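Long-range contacts in envelopment polyprotein (Bovine Schmallenberg virus BH80/Germany/2011, PDB 7A56), which probably fuses the viral envelope with a host-cell membrane during entry, as the class II fusion glycoprotein Gc, captured here in its postfusion trimeric form: residues A[69-74]-A[344-349]; A[100-105]-A[338-343]; A[125-130]-A[177-182]. One frame throughout, in Å; residues are numbered along the deposited sequence.

Contact 1 (A[69-74]-A[344-349]); sequences GIRNSY and DFDYNA
Two extended torsions bring Arg71 and Asp344 together: CG of Arg71 is turned opposite its own backbone nitrogen (chi1 156°), with the chain straight on to NE, and the Asp344 carboxylate is swung the same way (chi1 -180°) into its path. Arg71 NH1 meets Asp344 OD1 at 2.7 Å, in the guanidinium plane and nearly along the C-O bond of the acid. The guanidinium and carboxylate planes stand 76° apart, and this salt bridge uses one oxygen. NH1 of Arg71 also donates to Phe345 O at 3.1 Å, coming from above the carbonyl plane. Asp346 OD1 adds a long salt bridge to Arg71 NH2 at 3.8 Å, while its OD2 is held by the backbone N of Asn95.

Two residues on, the small Ser73 lets its OG sit 2.7 Å from Phe345 O, with Gly343 O a second acceptor within reach of the same proton. Tyr347 is long enough to span the gap, its OH donating to Ser73 O at 2.8 Å and accepting from Leu342 N. The strand axes run almost parallel but 7.6 Å apart, and every bond between these segments involves a side chain. The result is a polar seam in which the arginine's charge is probably balanced mainly by Asp344, with Asp346 and, weakly, Asp64 farther off, while Phe345 O, meeting no backbone N-H of 69-74, is instead satisfied by Arg71 NH1 and possibly by Ser73 OG.

Contact 2 (A[100-105]-A[338-343]); sequences FSIIIY and YKIMLG
CG1 of Ile104 points onto one face of the Tyr338 ring, a CH-pi contact: it stands 3.6 Å from the ring centroid and only 4° off the ring normal. Tyr338 places its CG between its own backbone N and carbonyl carbon (chi1 54°), which lays one ring face under the isoleucine, and the CG2 branch of Ile104 covers the CD2 side of that face at 3.9 Å. Ile104 also bends at its second torsion (chi2 -63°), bringing CD1 within 4.4 Å of Ile340 CD1.

Ile102 behaves differently. It meets Leu342 tip to tip, CD1 to CD1 at 3.9 Å, after sliding past Ile340, whose CG2 is 4.1 Å from the same Ile102 CD1. At the end of the row the Phe100 ring, packed also against helix 23-40, touches Leu342 obliquely, CZ to CD1 at 4.3 Å. Branched aliphatic residues suit this interior because their methyls fill it from several directions without needing polar partners.

The strand axes are 10.1 Å apart and nearly antiparallel, and only side chains meet. Strand 98-134 pairs with strands 86-92 and 197-206, and strand 335-343 with 70-80 and 226-231, so this is the face-to-face sheet packing typical of a beta-sandwich core.

Contact 3 (A[125-130]-A[177-182]); sequences IGINAK and GSCQDI
The side chains of Ile182 and Asn128 cross at about a right angle, CG1 of Ile182 lying 3.4 Å from Asn128 ND2, while the CG2 branch rests 3.8 Å from CG1 of Ile125, again crosswise. A chi1 of -56° sets CG1 of Ile182 beside its backbone N and CG2 beside the carbonyl carbon, sending the two branches to Asn128 and Ile125. Gly126 lies between these neighbours, and having no side chain it leaves the end of Ile182 its place close to the backbone. The same ND2 also donates to a water at 3.1 Å, and that water in turn donates to Gln180 OE1 and, at 2.6 Å, to Asp181 O. The two amide side chains are thus joined through one molecule on the face they share with Ile182.

The strands form an antiparallel ladder from Lys130-Ser178 to Gly126-Ile182, closed by a classic beta bulge in which Ile125 and Gly126 both face Ile182. Ile125 N makes the strong bond to Ile182 O at 2.7 Å and Gly126 N a weak one. At the far end Gly177, bare of a side chain, brings its CA within 3.1 Å of Lys130 O.

On the reverse face, Ile127 turns CG2 against Cys179 CB at 3.6 Å. Leu296 packs against both, and a disulfide ties Cys179 to Cys299, fastening the strand to the loop after 293-296. Asp181, on this face too, gives OD2 to Thr124 OG1 and OD1 to Phe300 N.

Contacts 1 and 2 belong to one end of the elongated molecule, their centres 11 Å apart, and they touch directly: Ser73 N reaches Gly343 O at 2.9 Å, probably as a hydrogen bond. Strands 70-80 and 335-343 are neighbours in one sheet; after strand 335-343 the chain crosses to pair with 86-92 through strand 346-350, so contact 1 joins the two layers whose interior contact 2 occupies. Contact 3 is remote, its centre 70 Å from that of contact 2 and 80 Å from that of contact 1, across the chain's centre. Strand 98-134, interrupted on the way by a bulge or short loop, nevertheless serves both contacts 2 and 3. A bound sodium ion lies about 9 Å from the Phe100 side chain.

Contact 1 (A[69-74]-A[344-349])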
loop_
_atom_site.group_PDB
_atom_site.type_symbol
_atom_site.label_atom_id
_atom_site.label_comp_id
_atom_site.label_asym_id
_atom_site.label_seq_id
_atom_site.Cartn_x
_atom_site.Cartn_y
_atom_site.Cartn_z
ATOM N N GLY A 69 -23.620 30.250 -39.851
ATOM C CA GLY A 69 -22.326 30.660 -40.351
ATOM C C GLY A 69 -21.340 31.067 -39.272
ATOM O O GLY A 69 -20.310 31.677 -39.585
ATOM N N ILE A 70 -21.617 30.728 -38.009
ATOM C CA ILE A 70 -20.775 31.152 -36.885
ATOM C C ILE A 70 -19.971 29.955 -36.364
ATOM O O ILE A 70 -20.530 28.913 -35.996
ATOM C CB ILE A 70 -21.598 31.838 -35.772
ATOM C CG1 ILE A 70 -22.509 30.853 -35.024
ATOM C CG2 ILE A 70 -22.438 33.005 -36.372
ATOM C CD1 ILE A 70 -22.607 31.093 -33.539
ATOM N N ARG A 71 -18.651 30.099 -36.374
ATOM C CA ARG A 71 -17.775 29.051 -35.888
ATOM C C ARG A 71 -17.696 29.144 -34.360
ATOM O O ARG A 71 -17.624 30.240 -33.783
ATOM C CB ARG A 71 -16.392 29.180 -36.547
ATOM C CG ARG A 71 -15.191 28.559 -35.778
ATOM C CD ARG A 71 -13.888 28.774 -36.567
ATOM N NE ARG A 71 -12.718 28.111 -35.978
ATOM C CZ ARG A 71 -11.868 28.668 -35.104
ATOM N NH1 ARG A 71 -12.038 29.918 -34.682
ATOM N NH2 ARG A 71 -10.832 27.964 -34.646
ATOM N N ASN A 72 -17.745 27.989 -33.709
ATOM C CA ASN A 72 -17.649 27.882 -32.258
ATOM C C ASN A 72 -16.529 26.892 -31.987
ATOM O O ASN A 72 -16.647 25.716 -32.343
ATOM C CB ASN A 72 -18.964 27.402 -31.662
ATOM C CG ASN A 72 -19.188 27.920 -30.280
ATOM O OD1 ASN A 72 -18.242 28.140 -29.524
ATOM N ND2 ASN A 72 -20.448 28.156 -29.945
ATOM N N SER A 73 -15.422 27.365 -31.439
ATOM C CA SER A 73 -14.241 26.519 -31.426
ATOM C C SER A 73 -13.890 26.226 -29.985
ATOM O O SER A 73 -14.288 26.968 -29.046
ATOM C CB SER A 73 -13.045 27.143 -32.115
ATOM O OG SER A 73 -12.791 28.357 -31.490
ATOM N N TYR A 74 -13.110 25.158 -29.828
ATOM C CA TYR A 74 -12.687 24.768 -28.468
ATOM C C TYR A 74 -11.218 24.375 -28.432
ATOM O O TYR A 74 -10.560 24.104 -29.458
ATOM C CB TYR A 74 -13.522 23.617 -27.922
ATOM C CG TYR A 74 -13.354 22.324 -28.652
ATOM C CD1 TYR A 74 -12.253 21.493 -28.420
ATOM C CD2 TYR A 74 -14.323 21.909 -29.559
ATOM C CE1 TYR A 74 -12.099 20.314 -29.105
ATOM C CE2 TYR A 74 -14.206 20.723 -30.230
ATOM C CZ TYR A 74 -13.108 19.921 -30.010
ATOM O OH TYR A 74 -13.049 18.739 -30.723
ATOM N N ASP A 344 -15.838 32.046 -31.372
ATOM C CA ASP A 344 -14.950 31.981 -32.531
ATOM C C ASP A 344 -13.576 32.543 -32.190
ATOM O O ASP A 344 -13.258 33.713 -32.442
ATOM C CB ASP A 344 -15.605 32.730 -33.703
ATOM C CG ASP A 344 -14.765 32.722 -34.979
ATOM O OD1 ASP A 344 -13.933 31.809 -35.207
ATOM O OD2 ASP A 344 -14.981 33.642 -35.799
ATOM N N PHE A 345 -12.743 31.690 -31.570
ATOM C CA PHE A 345 -11.440 32.108 -31.085
ATOM C C PHE A 345 -10.362 31.111 -31.487
ATOM O O PHE A 345 -10.647 29.972 -31.863
ATOM C CB PHE A 345 -11.482 32.283 -29.560
ATOM C CG PHE A 345 -12.446 33.325 -29.147
ATOM C CD1 PHE A 345 -12.114 34.658 -29.254
ATOM C CD2 PHE A 345 -13.700 32.985 -28.727
ATOM C CE1 PHE A 345 -12.999 35.635 -28.902
ATOM C CE2 PHE A 345 -14.605 33.973 -28.381
ATOM C CZ PHE A 345 -14.243 35.295 -28.447
ATOM N N ASP A 346 -9.117 31.580 -31.429
ATOM C CA ASP A 346 -7.945 30.712 -31.435
ATOM C C ASP A 346 -7.437 30.568 -30.006
ATOM O O ASP A 346 -7.475 31.513 -29.214
ATOM C CB ASP A 346 -6.804 31.266 -32.282
ATOM C CG ASP A 346 -7.124 31.305 -33.793
ATOM O OD1 ASP A 346 -8.036 30.586 -34.291
ATOM O OD2 ASP A 346 -6.406 32.070 -34.478
ATOM N N TYR A 347 -6.927 29.394 -29.696
ATOM C CA TYR A 347 -6.431 29.126 -28.361
ATOM C C TYR A 347 -5.038 28.504 -28.415
ATOM O O TYR A 347 -4.775 27.629 -29.248
ATOM C CB TYR A 347 -7.345 28.158 -27.667
ATOM C CG TYR A 347 -8.815 28.432 -27.726
ATOM C CD1 TYR A 347 -9.441 29.207 -26.741
ATOM C CD2 TYR A 347 -9.623 27.804 -28.678
ATOM C CE1 TYR A 347 -10.834 29.400 -26.741
ATOM C CE2 TYR A 347 -11.007 28.034 -28.709
ATOM C CZ TYR A 347 -11.595 28.834 -27.751
ATOM O OH TYR A 347 -12.942 28.998 -27.745
ATOM N N ASN A 348 -4.150 28.905 -27.515
ATOM C CA ASN A 348 -2.927 28.129 -27.418
ATOM C C ASN A 348 -2.418 28.043 -25.974
ATOM O O ASN A 348 -2.461 29.012 -25.219
ATOM C CB ASN A 348 -1.832 28.705 -28.294
ATOM C CG ASN A 348 -1.318 30.009 -27.773
ATOM O OD1 ASN A 348 -1.973 31.036 -27.924
ATOM N ND2 ASN A 348 -0.150 29.984 -27.126
ATOM N N ALA A 349 -1.803 26.920 -25.658
ATOM C CA ALA A 349 -1.233 26.727 -24.323
ATOM C C ALA A 349 0.030 27.561 -24.146
ATOM O O ALA A 349 0.747 27.860 -25.112
ATOM C CB ALA A 349 -0.917 25.245 -24.112
#

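Contact 2 (A[100-105]-A[338-343])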
loop_
_atom_site.group_PDB
_atom_site.type_symbol
_atom_site.label_atom_id
_atom_site.label_comp_id
_atom_site.label_asym_id
_atom_site.label_seq_id
_atom_site.Cartn_x
_atom_site.Cartn_y
_atom_site.Cartn_z
ATOM N N PHE A 100 -6.832 37.546 -23.902
ATOM C CA PHE A 100 -6.574 37.381 -22.470
ATOM C C PHE A 100 -6.209 35.934 -22.223
ATOM O O PHE A 100 -6.186 35.123 -23.147
ATOM C CB PHE A 100 -7.761 37.823 -21.588
ATOM C CG PHE A 100 -9.040 37.049 -21.837
ATOM C CD1 PHE A 100 -9.920 37.470 -22.820
ATOM C CD2 PHE A 100 -9.370 35.947 -21.058
ATOM C CE1 PHE A 100 -11.082 36.795 -23.075
ATOM C CE2 PHE A 100 -10.545 35.221 -21.313
ATOM C CZ PHE A 100 -11.414 35.671 -22.323
ATOM N N SER A 101 -5.972 35.598 -20.949
ATOM C CA SER A 101 -5.545 34.258 -20.586
ATOM C C SER A 101 -6.504 33.648 -19.562
ATOM O O SER A 101 -7.128 34.361 -18.759
ATOM C CB SER A 101 -4.126 34.274 -20.036
ATOM O OG SER A 101 -4.161 34.768 -18.718
ATOM N N ILE A 102 -6.680 32.332 -19.681
ATOM C CA ILE A 102 -7.383 31.501 -18.706
ATOM C C ILE A 102 -6.352 30.530 -18.171
ATOM O O ILE A 102 -5.683 29.844 -18.955
ATOM C CB ILE A 102 -8.562 30.750 -19.349
ATOM C CG1 ILE A 102 -9.617 31.743 -19.894
ATOM C CG2 ILE A 102 -9.203 29.787 -18.390
ATOM C CD1 ILE A 102 -10.795 31.067 -20.617
ATOM N N ILE A 103 -6.249 30.439 -16.850
ATOM C CA ILE A 103 -5.318 29.527 -16.184
ATOM C C ILE A 103 -6.142 28.441 -15.507
ATOM O O ILE A 103 -7.146 28.742 -14.848
ATOM C CB ILE A 103 -4.438 30.310 -15.197
ATOM C CG1 ILE A 103 -3.447 31.200 -15.987
ATOM C CG2 ILE A 103 -3.667 29.399 -14.189
ATOM C CD1 ILE A 103 -2.844 32.322 -15.097
ATOM N N ILE A 104 -5.780 27.178 -15.735
ATOM C CA ILE A 104 -6.368 26.064 -14.996
ATOM C C ILE A 104 -5.448 25.744 -13.811
ATOM O O ILE A 104 -4.281 25.364 -14.001
ATOM C CB ILE A 104 -6.548 24.827 -15.891
ATOM C CG1 ILE A 104 -7.290 25.159 -17.210
ATOM C CG2 ILE A 104 -7.136 23.622 -15.085
ATOM C CD1 ILE A 104 -8.738 25.666 -16.955
ATOM N N TYR A 105 -5.950 25.922 -12.582
ATOM C CA TYR A 105 -5.048 25.980 -11.416
ATOM C C TYR A 105 -5.500 24.918 -10.417
ATOM O O TYR A 105 -6.651 24.955 -9.965
ATOM C CB TYR A 105 -5.062 27.412 -10.847
ATOM C CG TYR A 105 -4.588 27.576 -9.402
ATOM C CD1 TYR A 105 -3.502 26.877 -8.922
ATOM C CD2 TYR A 105 -5.220 28.459 -8.555
ATOM C CE1 TYR A 105 -3.071 27.025 -7.562
ATOM C CE2 TYR A 105 -4.818 28.634 -7.225
ATOM C CZ TYR A 105 -3.748 27.922 -6.748
ATOM O OH TYR A 105 -3.396 28.133 -5.468
ATOM N N TYR A 338 -9.805 19.177 -19.071
ATOM C CA TYR A 338 -10.600 20.384 -19.176
ATOM C C TYR A 338 -10.809 20.737 -20.649
ATOM O O TYR A 338 -9.968 20.440 -21.503
ATOM C CB TYR A 338 -9.951 21.587 -18.473
ATOM C CG TYR A 338 -8.496 21.911 -18.894
ATOM C CD1 TYR A 338 -8.250 22.774 -19.959
ATOM C CD2 TYR A 338 -7.399 21.378 -18.217
ATOM C CE1 TYR A 338 -6.964 23.113 -20.344
ATOM C CE2 TYR A 338 -6.064 21.715 -18.573
ATOM C CZ TYR A 338 -5.878 22.602 -19.685
ATOM O OH TYR A 338 -4.604 22.991 -20.073
ATOM N N LYS A 339 -11.930 21.396 -20.897
ATOM C CA LYS A 339 -12.315 21.855 -22.228
ATOM C C LYS A 339 -12.909 23.246 -22.108
ATOM O O LYS A 339 -13.762 23.507 -21.242
ATOM C CB LYS A 339 -13.302 20.851 -22.866
ATOM C CG LYS A 339 -13.731 21.217 -24.368
ATOM C CD LYS A 339 -14.941 20.394 -24.750
ATOM C CE LYS A 339 -15.405 20.737 -26.273
ATOM N NZ LYS A 339 -16.528 19.820 -26.656
ATOM N N ILE A 340 -12.451 24.142 -22.997
ATOM C CA ILE A 340 -12.848 25.552 -23.013
ATOM C C ILE A 340 -13.377 25.865 -24.416
ATOM O O ILE A 340 -12.721 25.525 -25.410
ATOM C CB ILE A 340 -11.656 26.475 -22.686
ATOM C CG1 ILE A 340 -11.131 26.235 -21.250
ATOM C CG2 ILE A 340 -12.015 27.968 -22.938
ATOM C CD1 ILE A 340 -9.627 26.613 -21.163
ATOM N N MET A 341 -14.601 26.398 -24.478
ATOM C CA MET A 341 -15.311 26.730 -25.737
ATOM C C MET A 341 -15.983 28.082 -25.560
ATOM O O MET A 341 -17.079 28.158 -24.983
ATOM C CB MET A 341 -16.336 25.643 -26.037
ATOM C CG MET A 341 -17.119 25.822 -27.404
ATOM S SD MET A 341 -17.692 24.167 -27.871
ATOM C CE MET A 341 -17.642 24.298 -29.667
ATOM N N LEU A 342 -15.345 29.147 -26.078
ATOM C CA LEU A 342 -15.827 30.506 -25.856
ATOM C C LEU A 342 -16.579 31.082 -27.063
ATOM O O LEU A 342 -17.204 32.142 -26.944
ATOM C CB LEU A 342 -14.651 31.426 -25.499
ATOM C CG LEU A 342 -13.788 30.931 -24.340
ATOM C CD1 LEU A 342 -12.674 31.927 -23.907
ATOM C CD2 LEU A 342 -14.671 30.649 -23.147
ATOM N N GLY A 343 -16.516 30.441 -28.203
ATOM C CA GLY A 343 -17.001 31.118 -29.419
ATOM C C GLY A 343 -15.945 31.038 -30.498
ATOM O O GLY A 343 -15.194 30.065 -30.525
#

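Contact 3 (A[125-130]-A[177-182])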
loop_
_atom_site.group_PDB
_atom_site.type_symbol
_atom_site.label_atom_id
_atom_site.label_comp_id
_atom_site.label_asym_id
_atom_site.label_seq_id
_atom_site.Cartn_x
_atom_site.Cartn_y
_atom_site.Cartn_z
ATOM N N ILE A 125 9.237 3.251 34.714
ATOM C CA ILE A 125 9.896 4.014 35.763
ATOM C C ILE A 125 9.599 3.487 37.147
ATOM O O ILE A 125 10.043 4.091 38.125
ATOM C CB ILE A 125 9.501 5.488 35.687
ATOM C CG1 ILE A 125 7.993 5.644 35.947
ATOM C CG2 ILE A 125 9.859 5.975 34.268
ATOM C CD1 ILE A 125 7.587 7.063 36.147
ATOM N N GLY A 126 8.808 2.433 37.260
ATOM C CA GLY A 126 8.497 1.901 38.582
ATOM C C GLY A 126 7.553 0.742 38.412
ATOM O O GLY A 126 7.106 0.457 37.311
ATOM N N ILE A 127 7.289 0.036 39.529
ATOM C CA ILE A 127 6.363 -1.100 39.515
ATOM C C ILE A 127 5.387 -0.946 40.661
ATOM O O ILE A 127 5.805 -0.920 41.831
ATOM C CB ILE A 127 7.092 -2.462 39.669
ATOM C CG1 ILE A 127 8.190 -2.588 38.599
ATOM C CG2 ILE A 127 6.077 -3.609 39.641
ATOM C CD1 ILE A 127 9.044 -3.891 38.708
ATOM N N ASN A 128 4.090 -0.943 40.355
ATOM C CA ASN A 128 3.085 -1.158 41.399
ATOM C C ASN A 128 3.001 -2.650 41.689
ATOM O O ASN A 128 2.848 -3.446 40.763
ATOM C CB ASN A 128 1.707 -0.682 40.968
ATOM C CG ASN A 128 1.560 0.831 41.013
ATOM O OD1 ASN A 128 1.801 1.463 42.027
ATOM N ND2 ASN A 128 1.128 1.399 39.923
ATOM N N ALA A 129 3.078 -3.032 42.969
ATOM C CA ALA A 129 3.162 -4.450 43.350
ATOM C C ALA A 129 2.327 -4.741 44.603
ATOM O O ALA A 129 2.156 -3.891 45.482
ATOM C CB ALA A 129 4.629 -4.913 43.625
ATOM N N LYS A 130 1.798 -5.956 44.664
ATOM C CA LYS A 130 1.229 -6.500 45.891
ATOM C C LYS A 130 1.818 -7.885 46.121
ATOM O O LYS A 130 2.154 -8.576 45.165
ATOM C CB LYS A 130 -0.293 -6.601 45.830
ATOM C CG LYS A 130 -0.945 -5.366 45.218
ATOM C CD LYS A 130 -2.349 -5.255 45.743
ATOM C CE LYS A 130 -3.136 -4.128 45.088
ATOM N NZ LYS A 130 -4.558 -4.305 45.497
ATOM N N GLY A 177 2.366 -12.878 44.391
ATOM C CA GLY A 177 1.831 -11.544 44.282
ATOM C C GLY A 177 1.481 -11.206 42.844
ATOM O O GLY A 177 1.312 -12.093 41.993
ATOM N N SER A 178 1.357 -9.899 42.603
ATOM C CA SER A 178 1.017 -9.384 41.269
ATOM C C SER A 178 1.670 -8.018 41.084
ATOM O O SER A 178 2.069 -7.357 42.056
ATOM C CB SER A 178 -0.499 -9.297 41.080
ATOM O OG SER A 178 -1.094 -8.634 42.176
ATOM N N CYS A 179 1.709 -7.550 39.827
ATOM C CA CYS A 179 2.384 -6.285 39.598
ATOM C C CYS A 179 1.906 -5.683 38.276
ATOM O O CYS A 179 1.383 -6.387 37.423
ATOM C CB CYS A 179 3.915 -6.469 39.584
ATOM S SG CYS A 179 4.579 -7.604 38.333
ATOM N N GLN A 180 2.146 -4.381 38.115
ATOM C CA GLN A 180 1.881 -3.676 36.852
ATOM C C GLN A 180 2.912 -2.555 36.740
ATOM O O GLN A 180 3.223 -1.916 37.756
ATOM C CB GLN A 180 0.444 -3.148 36.878
ATOM C CG GLN A 180 -0.115 -2.596 35.568
ATOM C CD GLN A 180 -1.545 -2.196 35.791
ATOM O OE1 GLN A 180 -1.813 -1.297 36.578
ATOM N NE2 GLN A 180 -2.479 -2.912 35.154
ATOM N N ASP A 181 3.501 -2.383 35.545
ATOM C CA ASP A 181 4.452 -1.283 35.322
ATOM C C ASP A 181 3.826 0.083 35.572
ATOM O O ASP A 181 2.610 0.285 35.422
ATOM C CB ASP A 181 4.976 -1.268 33.891
ATOM C CG ASP A 181 6.021 -2.344 33.619
ATOM O OD1 ASP A 181 6.156 -3.297 34.448
ATOM O OD2 ASP A 181 6.669 -2.250 32.529
ATOM N N ILE A 182 4.690 1.032 35.943
ATOM C CA ILE A 182 4.422 2.472 35.851
ATOM C C ILE A 182 5.333 3.044 34.771
ATOM O O ILE A 182 6.559 2.761 34.773
ATOM C CB ILE A 182 4.699 3.184 37.183
ATOM C CG1 ILE A 182 3.901 2.573 38.319
ATOM C CG2 ILE A 182 4.430 4.718 37.014
ATOM C CD1 ILE A 182 4.568 2.840 39.708
HETATM O O HOH W 1 0.517 0.611 36.958
#